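Local atomic coordinates of endoglucanase A (Clostridium cellulolyticum, PDB entry 1EDG), a protein that hydrolyses internal beta-1,4-glucosidic bonds of cellulose, as an endoglucanase of glycoside hydrolase family 5. Residues 119-124 and 147-152; 202-207 and 217-222. One frame throughout, in Å; residues are numbered along the deposited sequence.

Interaction 1 (119-124 and 147-152)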
loop_
_atom_site.group_PDB
_atom_site.type_symbol
_atom_site.label_atom_id
_atom_site.label_comp_id
_atom_site.label_asym_id
_atom_site.label_seq_id
_atom_site.Cartn_x
_atom_site.Cartn_y
_atom_site.Cartn_z
ATOM N N LEU A 119 4.032 6.482 -4.684
ATOM C CA LEU A 119 4.985 5.763 -5.536
ATOM C C LEU A 119 5.912 4.983 -4.596
ATOM O O LEU A 119 6.419 5.550 -3.630
ATOM C CB LEU A 119 5.829 6.757 -6.335
ATOM C CG LEU A 119 5.929 6.716 -7.861
ATOM C CD1 LEU A 119 7.195 7.433 -8.246
ATOM C CD2 LEU A 119 5.956 5.299 -8.406
ATOM N N ASN A 120 6.178 3.713 -4.891
ATOM C CA ASN A 120 7.042 2.912 -4.018
ATOM C C ASN A 120 8.034 2.042 -4.792
ATOM O O ASN A 120 8.280 2.284 -5.984
ATOM C CB ASN A 120 6.165 1.995 -3.130
ATOM C CG ASN A 120 5.656 0.720 -3.863
ATOM O OD1 ASN A 120 5.991 0.453 -5.020
ATOM N ND2 ASN A 120 4.880 -0.081 -3.160
ATOM N N THR A 121 8.715 1.158 -4.058
ATOM C CA THR A 121 9.545 0.123 -4.672
ATOM C C THR A 121 8.709 -1.066 -4.186
ATOM O O THR A 121 8.236 -1.069 -3.034
ATOM C CB THR A 121 11.015 0.019 -4.154
ATOM O OG1 THR A 121 11.040 -0.344 -2.769
ATOM C CG2 THR A 121 11.761 1.307 -4.400
ATOM N N HIS A 122 8.466 -2.046 -5.051
ATOM C CA HIS A 122 7.621 -3.164 -4.676
ATOM C C HIS A 122 8.332 -4.505 -4.548
ATOM O O HIS A 122 8.967 -4.765 -3.524
ATOM C CB HIS A 122 6.420 -3.243 -5.630
ATOM C CG HIS A 122 5.153 -3.701 -4.975
ATOM N ND1 HIS A 122 4.661 -4.984 -5.106
ATOM C CD2 HIS A 122 4.264 -3.039 -4.199
ATOM C CE1 HIS A 122 3.522 -5.088 -4.442
ATOM N NE2 HIS A 122 3.261 -3.920 -3.886
ATOM N N HIS A 123 8.250 -5.354 -5.573
ATOM C CA HIS A 123 8.885 -6.674 -5.520
ATOM C C HIS A 123 10.374 -6.550 -5.854
ATOM O O HIS A 123 10.845 -7.043 -6.886
ATOM C CB HIS A 123 8.192 -7.647 -6.483
ATOM C CG HIS A 123 6.774 -7.969 -6.111
ATOM N ND1 HIS A 123 5.740 -7.952 -7.027
ATOM C CD2 HIS A 123 6.226 -8.361 -4.936
ATOM C CE1 HIS A 123 4.620 -8.325 -6.433
ATOM N NE2 HIS A 123 4.887 -8.579 -5.165
ATOM N N ASP A 124 11.104 -5.855 -4.983
ATOM C CA ASP A 124 12.531 -5.637 -5.177
ATOM C C ASP A 124 13.400 -6.286 -4.102
ATOM O O ASP A 124 14.558 -5.910 -3.925
ATOM C CB ASP A 124 12.829 -4.142 -5.292
ATOM C CG ASP A 124 12.375 -3.554 -6.621
ATOM O OD1 ASP A 124 12.178 -4.331 -7.582
ATOM O OD2 ASP A 124 12.243 -2.315 -6.719
ATOM N N SER A 147 20.566 4.578 -4.377
ATOM C CA SER A 147 20.694 4.889 -5.805
ATOM C C SER A 147 19.333 5.081 -6.468
ATOM O O SER A 147 19.097 6.059 -7.176
ATOM C CB SER A 147 21.445 3.771 -6.533
ATOM O OG SER A 147 22.734 3.575 -5.980
ATOM N N VAL A 148 18.447 4.120 -6.246
ATOM C CA VAL A 148 17.103 4.157 -6.818
ATOM C C VAL A 148 16.313 5.368 -6.318
ATOM O O VAL A 148 15.722 6.104 -7.117
ATOM C CB VAL A 148 16.349 2.829 -6.532
ATOM C CG1 VAL A 148 14.878 2.965 -6.837
ATOM C CG2 VAL A 148 16.952 1.708 -7.376
ATOM N N TRP A 149 16.355 5.624 -5.013
ATOM C CA TRP A 149 15.615 6.758 -4.489
ATOM C C TRP A 149 16.181 8.113 -4.871
ATOM O O TRP A 149 15.428 9.071 -5.034
ATOM C CB TRP A 149 15.361 6.615 -2.987
ATOM C CG TRP A 149 14.177 5.733 -2.749
ATOM C CD1 TRP A 149 14.180 4.478 -2.231
ATOM C CD2 TRP A 149 12.821 6.015 -3.119
ATOM N NE1 TRP A 149 12.913 3.947 -2.265
ATOM C CE2 TRP A 149 12.057 4.872 -2.805
ATOM C CE3 TRP A 149 12.180 7.122 -3.696
ATOM C CZ2 TRP A 149 10.679 4.799 -3.051
ATOM C CZ3 TRP A 149 10.814 7.048 -3.940
ATOM C CH2 TRP A 149 10.080 5.896 -3.616
ATOM N N ALA A 150 17.491 8.192 -5.084
ATOM C CA ALA A 150 18.093 9.458 -5.499
ATOM C C ALA A 150 17.571 9.793 -6.901
ATOM O O ALA A 150 17.280 10.948 -7.206
ATOM C CB ALA A 150 19.624 9.352 -5.514
ATOM N N GLN A 151 17.433 8.769 -7.734
ATOM C CA GLN A 151 16.941 8.937 -9.096
ATOM C C GLN A 151 15.453 9.291 -9.138
ATOM O O GLN A 151 15.045 10.190 -9.884
ATOM C CB GLN A 151 17.199 7.670 -9.907
ATOM C CG GLN A 151 18.669 7.369 -10.127
ATOM C CD GLN A 151 18.870 6.046 -10.816
ATOM O OE1 GLN A 151 18.695 5.934 -12.029
ATOM N NE2 GLN A 151 19.207 5.025 -10.045
ATOM N N ILE A 152 14.645 8.575 -8.360
ATOM C CA ILE A 152 13.211 8.848 -8.318
ATOM C C ILE A 152 12.979 10.263 -7.786
ATOM O O ILE A 152 12.208 11.036 -8.363
ATOM C CB ILE A 152 12.453 7.817 -7.459
ATOM C CG1 ILE A 152 12.582 6.426 -8.083
ATOM C CG2 ILE A 152 10.966 8.193 -7.371
ATOM C CD1 ILE A 152 12.097 5.312 -7.190
#

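Interaction 2 (202-207 and 217-222)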
loop_
_atom_site.group_PDB
_atom_site.type_symbol
_atom_site.label_atom_id
_atom_site.label_comp_id
_atom_site.label_asym_id
_atom_site.label_seq_id
_atom_site.Cartn_x
_atom_site.Cartn_y
_atom_site.Cartn_z
ATOM N N ASP A 202 18.023 5.295 5.559
ATOM C CA ASP A 202 18.766 5.642 4.341
ATOM C C ASP A 202 17.830 6.247 3.286
ATOM O O ASP A 202 18.187 7.211 2.612
ATOM C CB ASP A 202 19.474 4.409 3.765
ATOM C CG ASP A 202 20.613 3.915 4.652
ATOM O OD1 ASP A 202 21.300 4.752 5.278
ATOM O OD2 ASP A 202 20.822 2.686 4.728
ATOM N N PHE A 203 16.639 5.662 3.156
ATOM C CA PHE A 203 15.613 6.127 2.219
ATOM C C PHE A 203 15.267 7.589 2.519
ATOM O O PHE A 203 15.297 8.442 1.625
ATOM C CB PHE A 203 14.375 5.217 2.338
ATOM C CG PHE A 203 13.076 5.862 1.922
ATOM C CD1 PHE A 203 12.899 6.362 0.634
ATOM C CD2 PHE A 203 12.023 5.951 2.826
ATOM C CE1 PHE A 203 11.687 6.942 0.250
ATOM C CE2 PHE A 203 10.806 6.527 2.458
ATOM C CZ PHE A 203 10.636 7.025 1.165
ATOM N N VAL A 204 14.970 7.876 3.786
ATOM C CA VAL A 204 14.632 9.235 4.206
ATOM C C VAL A 204 15.787 10.213 3.950
ATOM O O VAL A 204 15.596 11.267 3.342
ATOM C CB VAL A 204 14.229 9.269 5.710
ATOM C CG1 VAL A 204 13.987 10.704 6.171
ATOM C CG2 VAL A 204 12.979 8.423 5.933
ATOM N N ASN A 205 16.992 9.848 4.385
ATOM C CA ASN A 205 18.163 10.704 4.197
ATOM C C ASN A 205 18.419 11.049 2.740
ATOM O O ASN A 205 18.682 12.210 2.410
ATOM C CB ASN A 205 19.409 10.058 4.805
ATOM C CG ASN A 205 19.380 10.061 6.323
ATOM O OD1 ASN A 205 18.580 10.769 6.931
ATOM N ND2 ASN A 205 20.240 9.265 6.938
ATOM N N THR A 206 18.325 10.048 1.871
ATOM C CA THR A 206 18.550 10.239 0.438
ATOM C C THR A 206 17.541 11.209 -0.182
ATOM O O THR A 206 17.918 12.132 -0.906
ATOM C CB THR A 206 18.503 8.886 -0.307
ATOM O OG1 THR A 206 19.526 8.030 0.214
ATOM C CG2 THR A 206 18.713 9.077 -1.805
ATOM N N VAL A 207 16.259 11.002 0.101
ATOM C CA VAL A 207 15.220 11.870 -0.440
ATOM C C VAL A 207 15.365 13.313 0.068
ATOM O O VAL A 207 15.339 14.265 -0.717
ATOM C CB VAL A 207 13.805 11.315 -0.109
ATOM C CG1 VAL A 207 12.726 12.291 -0.557
ATOM C CG2 VAL A 207 13.607 9.962 -0.790
ATOM N N ARG A 217 8.006 16.750 1.517
ATOM C CA ARG A 217 6.914 15.828 1.207
ATOM C C ARG A 217 6.770 14.710 2.242
ATOM O O ARG A 217 7.683 14.451 3.021
ATOM C CB ARG A 217 7.054 15.254 -0.217
ATOM C CG ARG A 217 7.968 14.051 -0.368
ATOM C CD ARG A 217 7.887 13.450 -1.785
ATOM N NE ARG A 217 8.538 14.301 -2.783
ATOM C CZ ARG A 217 7.901 15.150 -3.589
ATOM N NH1 ARG A 217 6.576 15.269 -3.539
ATOM N NH2 ARG A 217 8.596 15.929 -4.409
ATOM N N TYR A 218 5.594 14.094 2.291
ATOM C CA TYR A 218 5.347 12.993 3.216
ATOM C C TYR A 218 6.007 11.717 2.691
ATOM O O TYR A 218 6.011 11.463 1.477
ATOM C CB TYR A 218 3.843 12.771 3.397
ATOM C CG TYR A 218 3.182 13.800 4.280
ATOM C CD1 TYR A 218 2.744 15.015 3.759
ATOM C CD2 TYR A 218 3.012 13.563 5.642
ATOM C CE1 TYR A 218 2.151 15.974 4.577
ATOM C CE2 TYR A 218 2.427 14.511 6.469
ATOM C CZ TYR A 218 1.997 15.711 5.933
ATOM O OH TYR A 218 1.417 16.648 6.756
ATOM N N LEU A 219 6.574 10.932 3.603
ATOM C CA LEU A 219 7.237 9.682 3.262
ATOM C C LEU A 219 6.609 8.548 4.074
ATOM O O LEU A 219 6.223 8.756 5.219
ATOM C CB LEU A 219 8.738 9.781 3.582
ATOM C CG LEU A 219 9.503 10.958 2.960
ATOM C CD1 LEU A 219 10.960 10.959 3.423
ATOM C CD2 LEU A 219 9.437 10.888 1.433
ATOM N N MET A 220 6.506 7.359 3.486
ATOM C CA MET A 220 5.924 6.209 4.174
ATOM C C MET A 220 6.980 5.152 4.480
ATOM O O MET A 220 7.829 4.843 3.636
ATOM C CB MET A 220 4.809 5.582 3.330
ATOM C CG MET A 220 3.535 6.406 3.273
ATOM S SD MET A 220 2.382 5.829 1.989
ATOM C CE MET A 220 1.925 4.203 2.610
ATOM N N CYS A 221 6.890 4.571 5.675
ATOM C CA CYS A 221 7.830 3.548 6.112
ATOM C C CYS A 221 7.123 2.371 6.779
ATOM O O CYS A 221 6.301 2.566 7.681
ATOM C CB CYS A 221 8.829 4.140 7.115
ATOM S SG CYS A 221 9.825 5.490 6.474
ATOM N N PRO A 222 7.366 1.142 6.290
ATOM C CA PRO A 222 6.764 -0.067 6.843
ATOM C C PRO A 222 7.735 -0.742 7.823
ATOM O O PRO A 222 8.925 -0.392 7.877
ATOM C CB PRO A 222 6.583 -0.946 5.609
ATOM C CG PRO A 222 7.814 -0.641 4.828
ATOM C CD PRO A 222 7.942 0.869 4.953
#

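Interaction 1 (119-124 and 147-152)
Trp149 is the centre of this contact, its indole reaching from helix 138-155 to the backbone of Leu119 and Asn120 and to the side chain of Thr121. Carbon CH2 of Trp149 meets Leu119 O at 3.7 Å, the oxygen lying near the ring plane at the indole edge. The pyrrole side comes against Thr121, whose methyl CG2 sits 3.6 Å from Trp149 NE1, approaching obliquely. Within the helix, Ile152 CD1 packs 3.8 Å above one face of the indole, offset toward its rim, and so limits how the ring can tilt on that side.

The remaining packing is aliphatic. Leu119 CD1 touches Ile152 CG2 at 3.9 Å, the two side chains crossing at a slant, and Thr121 CG2 lies a looser 4.3 Å from Val148 CG1.

Polar groups here find their partners elsewhere. With chi1 of Thr121 at 64°, CG2 stands anti to the carbonyl carbon and faces the helix, while OG1 hydrogen-bonds to Gly167 O. Trp149 NE1 bonds to the same carbonyl, so Gly167, just past the neighbouring strand 163-166, links the two sides of the contact. Asn120 turns its CB from the helix, and its OD1 takes the N-H of Val82.

All six touching residues are buried. Strand 116-120 followed by an outer helix laid against it is the third beta-alpha unit of the (beta/alpha)8 TIM barrel of family 5 glycoside hydrolases.

Interaction 2 (202-207 and 217-222)
Phe203 overlaps the backbone of strand 219-222 obliquely, with CE2 3.6 Å from Met220 O and 4.0 Å from Leu219 CB. The arrangement belongs to the TIM barrel: helix 187-209, on the outside, packs on the fifth barrel strand, which follows it in the chain. Helix and strand run nearly antiparallel, at 166° between their directions and with axes 9.9 Å apart at closest approach.

Leu219 is the central side chain of the strand, pointing at the helix and meeting Phe203, Val204 and Val207. Its two methyls part company: CD1 reaches Val204, 4.1 Å from CG1 and equally near CG2, whereas CD2 turns to Val207 CG1 and to the CZ corner of the Phe203 ring. Val207 runs alongside Leu219 with its side chain heading the opposite way; Val204 and Phe203 instead meet Leu219 aslant. In Phe203 the ring carbon CG is anti to the backbone N (chi1 155°), which carries the ring out toward the strand. The ring also touches Phe165 of strand 163-166, and Ile145 and Trp149 of helix 138-155, making this a buried apolar layer between barrel and helices.

Met220 points to the other side of the strand, where its side chain touches Ile164, Glu166, Ile250 and Ser252. Arg217, just before the strand, sends its guanidinium to the carbonyls of Tyr159 and Leu163 and makes a cation-pi contact with Phe165. Farther along, Cys221 SG lies 4.3 Å from Val204 CG2 and at the edge of the Phe203 ring, 5.4 Å from its centroid and 90° off the ring normal.

How the interactions relate
From the N terminus, segment 119-124 begins on strand 116-120 and continues into the loop beyond, and interaction 1 closes a loop of 22 residues when helix 138-155 returns to it. The chain then passes through strand 163-166 into helix 187-209, and interaction 2 closes a shorter loop of nine residues as strand 219-222 comes back against that helix. The two follow in series, neither nesting nor crossing. Their centres lie 11 Å apart on the same barrel, and the two helices meet directly: Trp149 CD1 packs 3.7 Å from Phe203 CD1, and Ala150 N lies 3.6 Å from Thr206 CG2. Barrel strands three and five are thus tied to adjoining outer helices, with strand 163-166 between them.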